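Side-chain contacts in malonyl CoA-acyl carrier protein transacylase (Bartonella henselae, PDB 3QAT), which probably transfers the malonyl group from malonyl-CoA to acyl carrier protein, supplying malonyl-ACP for fatty acid biosynthesis: residues Asn237-Val240 / Ile241-Asp245; Ile249-Leu252 / Leu253-Val257. One frame throughout, in Å; residues are numbered along the deposited sequence. Where two conformers were deposited one is given.

Contact 1 (Asn237-Val240 / Ile241-Asp245)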
ATOM      1  N   ASN A 237      -2.772   8.018  -4.110  1.00  9.54           N
ATOM      2  CA  ASN A 237      -3.979   7.531  -3.448  1.00  9.26           C
ATOM      3  C   ASN A 237      -5.023   8.632  -3.188  1.00 10.05           C
ATOM      4  O   ASN A 237      -6.221   8.343  -3.172  1.00 10.06           O
ATOM      5  CB  ASN A 237      -3.642   6.933  -2.056  1.00  8.13           C
ATOM      6  CG  ASN A 237      -2.906   5.602  -2.079  1.00  8.56           C
ATOM      7  OD1 ASN A 237      -2.505   5.156  -1.011  1.00  8.24           O
ATOM      8  ND2 ASN A 237      -2.802   4.929  -3.221  1.00  6.91           N
ATOM      9  N   VAL A 238      -4.564   9.883  -2.981  1.00 10.93           N
ATOM     10  CA  VAL A 238      -5.431  10.983  -2.567  1.00 12.44           C
ATOM     11  C   VAL A 238      -6.028  11.687  -3.786  1.00 12.51           C
ATOM     12  O   VAL A 238      -7.185  12.113  -3.756  1.00 13.30           O
ATOM     13  CB  VAL A 238      -4.636  11.996  -1.673  1.00 13.49           C
ATOM     14  CG1 VAL A 238      -5.354  13.347  -1.503  1.00 16.40           C
ATOM     15  CG2 VAL A 238      -4.392  11.339  -0.308  1.00 15.18           C
ATOM     16  N   SER A 239      -5.248  11.750  -4.855  1.00 12.70           N
ATOM     17  CA  SER A 239      -5.593  12.608  -6.014  1.00 13.18           C
ATOM     18  C   SER A 239      -6.052  11.844  -7.257  1.00 13.37           C
ATOM     19  O   SER A 239      -6.804  12.391  -8.082  1.00 13.69           O
ATOM     20  CB  SER A 239      -4.416  13.496  -6.381  1.00 14.05           C
ATOM     21  OG  SER A 239      -3.317  12.711  -6.847  1.00 13.50           O
ATOM     22  N   VAL A 240      -5.636  10.583  -7.381  1.00 11.22           N
ATOM     23  CA  VAL A 240      -5.967   9.757  -8.566  1.00 12.40           C
ATOM     24  C   VAL A 240      -5.632  10.481  -9.901  1.00 12.60           C
ATOM     25  O   VAL A 240      -6.366  10.372 -10.895  1.00 13.32           O
ATOM     26  CB  VAL A 240      -7.422   9.247  -8.561  1.00 13.00           C
ATOM     27  CG1 VAL A 240      -7.556   7.999  -9.454  1.00 13.61           C
ATOM     28  CG2 VAL A 240      -7.861   8.903  -7.168  1.00 14.29           C
ATOM     29  N   ILE A 241      -4.502  11.175  -9.909  1.00 12.45           N
ATOM     30  CA  ILE A 241      -3.954  11.751 -11.134  1.00 13.97           C
ATOM     31  C   ILE A 241      -2.464  11.485 -11.179  1.00 13.19           C
ATOM     32  O   ILE A 241      -1.843  11.173 -10.134  1.00 12.58           O
ATOM     33  CB  ILE A 241      -4.247  13.274 -11.259  1.00 14.58           C
ATOM     34  CG1 ILE A 241      -3.644  14.047 -10.089  1.00 15.62           C
ATOM     35  CG2 ILE A 241      -5.744  13.541 -11.422  1.00 17.23           C
ATOM     36  CD1 ILE A 241      -3.955  15.563 -10.099  1.00 16.42           C
ATOM     37  N   PRO A 242      -1.858  11.589 -12.370  1.00 13.34           N
ATOM     38  CA  PRO A 242      -0.422  11.342 -12.429  1.00 13.55           C
ATOM     39  C   PRO A 242       0.349  12.494 -11.779  1.00 14.90           C
ATOM     40  O   PRO A 242       0.224  13.661 -12.181  1.00 18.41           O
ATOM     41  CB  PRO A 242      -0.117  11.196 -13.934  1.00 15.46           C
ATOM     42  CG  PRO A 242      -1.359  11.580 -14.642  1.00 14.08           C
ATOM     43  CD  PRO A 242      -2.497  11.625 -13.704  1.00 12.55           C
ATOM     44  N   GLU A 243       1.125  12.163 -10.758  1.00 12.88           N
ATOM     45  CA  GLU A 243       1.878  13.164 -10.011  1.00 13.14           C
ATOM     46  C   GLU A 243       3.375  12.982 -10.220  1.00 13.88           C
ATOM     47  O   GLU A 243       3.893  11.873 -10.069  1.00 12.77           O
ATOM     48  CB  GLU A 243       1.558  13.036  -8.514  1.00 12.75           C
ATOM     49  CG  GLU A 243       0.055  13.087  -8.170  1.00 13.98           C
ATOM     50  CD  GLU A 243      -0.525  14.505  -8.132  1.00 12.47           C
ATOM     51  OE1 GLU A 243       0.193  15.490  -8.469  1.00 15.65           O
ATOM     52  OE2 GLU A 243      -1.694  14.620  -7.735  1.00 13.10           O
ATOM     53  N   SER A 244       4.078  14.063 -10.581  1.00 13.29           N
ATOM     54  CA  SER A 244       5.532  14.022 -10.734  1.00 14.66           C
ATOM     55  C   SER A 244       6.279  15.138 -10.006  1.00 14.50           C
ATOM     56  O   SER A 244       7.503  15.173 -10.059  1.00 15.39           O
ATOM     57  CB  SER A 244       5.924  14.054 -12.220  1.00 15.25           C
ATOM     58  OG  SER A 244       5.245  13.037 -12.941  1.00 16.79           O
ATOM     59  N   ASP A 245       5.569  16.031  -9.317  1.00 15.15           N
ATOM     60  CA  ASP A 245       6.218  17.161  -8.620  0.70 15.79           C
ATOM     61  C   ASP A 245       6.568  16.702  -7.214  1.00 15.09           C
ATOM     62  O   ASP A 245       5.673  16.422  -6.437  1.00 14.82           O
ATOM     63  CB  ASP A 245       5.259  18.366  -8.585  0.70 16.64           C
ATOM     64  CG  ASP A 245       5.780  19.532  -7.746  0.70 17.97           C
ATOM     65  OD1 ASP A 245       6.834  19.403  -7.105  0.70 18.40           O
ATOM     66  OD2 ASP A 245       5.126  20.607  -7.743  0.70 21.72           O
TER
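Between Ser239 and Glu243 the backbone turns through Val240, whose positive phi and psi put it in the left-handed helical region, and then straightens into the short strand 242-243. The turn brings the two polar side chains together. The hydroxyl OG of Ser239 donates a hydrogen bond of 2.7 Å to OE2 of Glu243, using the anti lone pair of that oxygen, the one turned away from OE1. A chi1 of 65°, which sets OG between the backbone N and carbonyl carbon of Ser239, directs the hydroxyl at the carboxylate. On the other side the bend of Glu243 at chi2 (-80°) turns the carboxylate aside so that OE2 reaches the serine, and Ser239 CB lies 3.2 Å from the same Glu243 OE2. The other oxygen, OE1, forms a salt bridge with Arg248, so the carboxylate is gripped at both oxygens and its rotation should be restricted. Ile241 lies alongside the serine on the exposed side of the turn, its CG1 approaching Ser239 OG at 3.5 Å. Ile241 CG2 rests 3.3 Å from Val240 O. CB of Val240 points away from the residues that follow, and its side chain is buried.

The turn links the two strands of a small antiparallel hairpin, in which Glu243 pairs through its backbone with Leu234. Val240 packs on Glu265, Thr266 and Trp269 of helix 263-272, whereas Ser239 touches Arg248 on helix 246-258.

Contact 2 (Ile249-Leu252 / Leu253-Val257)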
ATOM      1  N   ILE A 249       3.989  15.804  -4.219  1.00 13.80           N
ATOM      2  CA  ILE A 249       3.965  14.391  -3.774  1.00 12.95           C
ATOM      3  C   ILE A 249       4.152  14.295  -2.250  1.00 13.20           C
ATOM      4  O   ILE A 249       3.427  13.540  -1.604  1.00 12.09           O
ATOM      5  CB  ILE A 249       4.988  13.542  -4.535  1.00 12.41           C
ATOM      6  CG1 ILE A 249       4.499  13.333  -5.973  1.00 13.43           C
ATOM      7  CG2 ILE A 249       5.252  12.194  -3.828  1.00 12.19           C
ATOM      8  CD1 ILE A 249       5.557  12.817  -6.946  1.00 13.66           C
ATOM      9  N   VAL A 250       5.078  15.072  -1.678  1.00 13.29           N
ATOM     10  CA  VAL A 250       5.234  15.081  -0.216  1.00 14.45           C
ATOM     11  C   VAL A 250       3.924  15.489   0.459  1.00 14.08           C
ATOM     12  O   VAL A 250       3.479  14.844   1.421  1.00 13.12           O
ATOM     13  CB  VAL A 250       6.429  15.979   0.249  1.00 14.36           C
ATOM     14  CG1 VAL A 250       6.277  16.418   1.723  1.00 17.89           C
ATOM     15  CG2 VAL A 250       7.734  15.244   0.012  1.00 17.84           C
ATOM     16  N   SER A 251       3.265  16.537  -0.058  1.00 13.22           N
ATOM     17  CA  SER A 251       2.028  17.000   0.543  0.70 14.09           C
ATOM     18  C   SER A 251       0.952  15.906   0.487  1.00 13.26           C
ATOM     19  O   SER A 251       0.236  15.673   1.460  1.00 13.31           O
ATOM     20  CB  SER A 251       1.559  18.282  -0.151  0.70 15.46           C
ATOM     21  OG  SER A 251       0.300  18.687   0.339  0.70 18.28           O
ATOM     22  N   LEU A 252       0.871  15.231  -0.647  1.00 12.55           N
ATOM     23  CA  LEU A 252      -0.103  14.156  -0.841  1.00 11.35           C
ATOM     24  C   LEU A 252       0.165  12.925   0.017  1.00 11.42           C
ATOM     25  O   LEU A 252      -0.789  12.286   0.447  1.00 10.30           O
ATOM     26  CB  LEU A 252      -0.192  13.761  -2.311  1.00 12.26           C
ATOM     27  CG  LEU A 252      -0.693  14.840  -3.276  1.00 13.09           C
ATOM     28  CD1 LEU A 252      -0.383  14.382  -4.687  1.00 14.55           C
ATOM     29  CD2 LEU A 252      -2.202  15.106  -3.110  1.00 17.71           C
ATOM     30  N   LEU A 253       1.447  12.621   0.262  1.00 10.05           N
ATOM     31  CA  LEU A 253       1.793  11.536   1.223  1.00  9.02           C
ATOM     32  C   LEU A 253       1.332  11.877   2.654  1.00  9.28           C
ATOM     33  O   LEU A 253       0.845  10.991   3.383  1.00  9.76           O
ATOM     34  CB  LEU A 253       3.290  11.237   1.204  1.00  8.68           C
ATOM     35  CG  LEU A 253       3.848  10.634  -0.089  1.00  8.70           C
ATOM     36  CD1 LEU A 253       5.357  10.558   0.041  1.00 10.19           C
ATOM     37  CD2 LEU A 253       3.285   9.230  -0.315  1.00 10.63           C
ATOM     38  N   VAL A 254       1.467  13.147   3.046  1.00 10.18           N
ATOM     39  CA  VAL A 254       0.988  13.580   4.356  1.00 10.78           C
ATOM     40  C   VAL A 254      -0.549  13.490   4.437  1.00 11.10           C
ATOM     41  O   VAL A 254      -1.115  12.959   5.420  1.00 11.62           O
ATOM     42  CB  VAL A 254       1.499  15.012   4.686  1.00 10.53           C
ATOM     43  CG1 VAL A 254       0.863  15.525   5.976  1.00 12.76           C
ATOM     44  CG2 VAL A 254       3.035  15.031   4.821  1.00 11.53           C
ATOM     45  N   GLN A 255      -1.226  14.010   3.407  1.00 11.86           N
ATOM     46  CA  GLN A 255      -2.688  13.958   3.343  1.00 12.89           C
ATOM     47  C   GLN A 255      -3.210  12.516   3.352  1.00 12.13           C
ATOM     48  O   GLN A 255      -4.269  12.220   3.928  1.00 12.68           O
ATOM     49  CB  GLN A 255      -3.175  14.649   2.075  1.00 14.01           C
ATOM     50  CG  GLN A 255      -2.935  16.150   2.043  1.00 18.65           C
ATOM     51  CD  GLN A 255      -3.225  16.734   0.663  1.00 22.04           C
ATOM     52  OE1 GLN A 255      -4.239  16.407   0.037  1.00 24.93           O
ATOM     53  NE2 GLN A 255      -2.332  17.585   0.181  1.00 26.22           N
ATOM     54  N   GLN A 256      -2.446  11.632   2.710  1.00 10.81           N
ATOM     55  CA  GLN A 256      -2.814  10.219   2.598  1.00 11.35           C
ATOM     56  C   GLN A 256      -3.018   9.552   3.971  1.00 10.53           C
ATOM     57  O   GLN A 256      -3.906   8.699   4.146  1.00 11.16           O
ATOM     58  CB  GLN A 256      -1.727   9.504   1.777  1.00 10.72           C
ATOM     59  CG  GLN A 256      -2.131   8.150   1.207  1.00 12.63           C
ATOM     60  CD  GLN A 256      -1.977   7.035   2.190  1.00 16.63           C
ATOM     61  OE1 GLN A 256      -1.454   7.219   3.299  1.00 17.13           O
ATOM     62  NE2 GLN A 256      -2.457   5.855   1.802  1.00 15.72           N
ATOM     63  N   VAL A 257      -2.220   9.954   4.950  1.00 10.46           N
ATOM     64  CA  VAL A 257      -2.247   9.302   6.264  1.00 10.10           C
ATOM     65  C   VAL A 257      -3.628   9.366   6.921  1.00 10.83           C
ATOM     66  O   VAL A 257      -4.045   8.406   7.552  1.00 10.94           O
ATOM     67  CB  VAL A 257      -1.158   9.936   7.173  1.00 10.75           C
ATOM     68  CG1 VAL A 257      -1.283   9.496   8.629  1.00 11.93           C
ATOM     69  CG2 VAL A 257       0.242   9.604   6.587  1.00 12.33           C
TER
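Ser251 and Gln255, one helical turn apart, make a side-chain hydrogen bond in one of the two conformers of Ser251, so the bond need not be permanent: NE2 of Gln255 donates to OG of Ser251 at 2.9 Å. The acceptor lies only 8° out of the amide plane of Gln255, although the N-H points at it somewhat obliquely (136°). In this conformer Ser251 OG lies beside its own carbonyl carbon, and the glutamine chain, extended beyond CG, runs back along the helix to meet it, Gln255 CG passing 3.3 Å from the Ser251 carbonyl oxygen O.

The backbone bonds are those of an alpha-helix, from residue i+4 to residue i. The amides of Leu253, Val254, Gln255 and Gln256 donate to the carbonyl oxygens of Ile249, Val250, Ser251 and Leu252 respectively; that from Gln256 is the most tilted, 32° from the carbonyl plane of Leu252.

The apolar contact between side chains is looser, Ile249 CG2 meeting Leu253 CD1 at 4.2 Å. Leu252 sets a methyl against the amide end of Gln255, CD2 lying 4.0 Å from Gln255 OE1 as those two side chains cross obliquely. Val254 CG2 packs instead over the backbone, 3.4 Å from the carbonyl oxygen O of Val250.

Helix 246-258 is covered on several sides. Ile249 and Leu253 face helix 100-107, Val250, Leu253, Val254 and Val257 pack against helix 212-224, and Ile249 and Leu252 border strand 242-243. Toward its C-terminal end the amide of Gln256 bonds to Arg123 and Asn237 and weakly to Ser98 OG, in the GxSxG sequence that is consistent with a nucleophile elbow, while Gln256 O accepts a hydrogen bond from His207 ND1.

How the contacts relate
Contact 1 shapes the loop leading into strand 242-243, and contact 2 follows it in the chain on helix 246-258; their centres are about 10 Å apart. Both are partly buried. In contact 1 a carboxylate closes an irregular turn, whereas contact 2 combines regular helical bonding with a neutral amide-hydroxyl pair, present in one serine conformer, on the outer side and aliphatic packing on the inner. The two also touch directly: Glu243 OE2 lies 3.3 Å from Leu252 CD1, and Val238 CG2 packs 3.5 Å from Gln256 CA. Deeper in, the link from Asn237 to Gln256 joins loop and helix beside the putative nucleophile elbow.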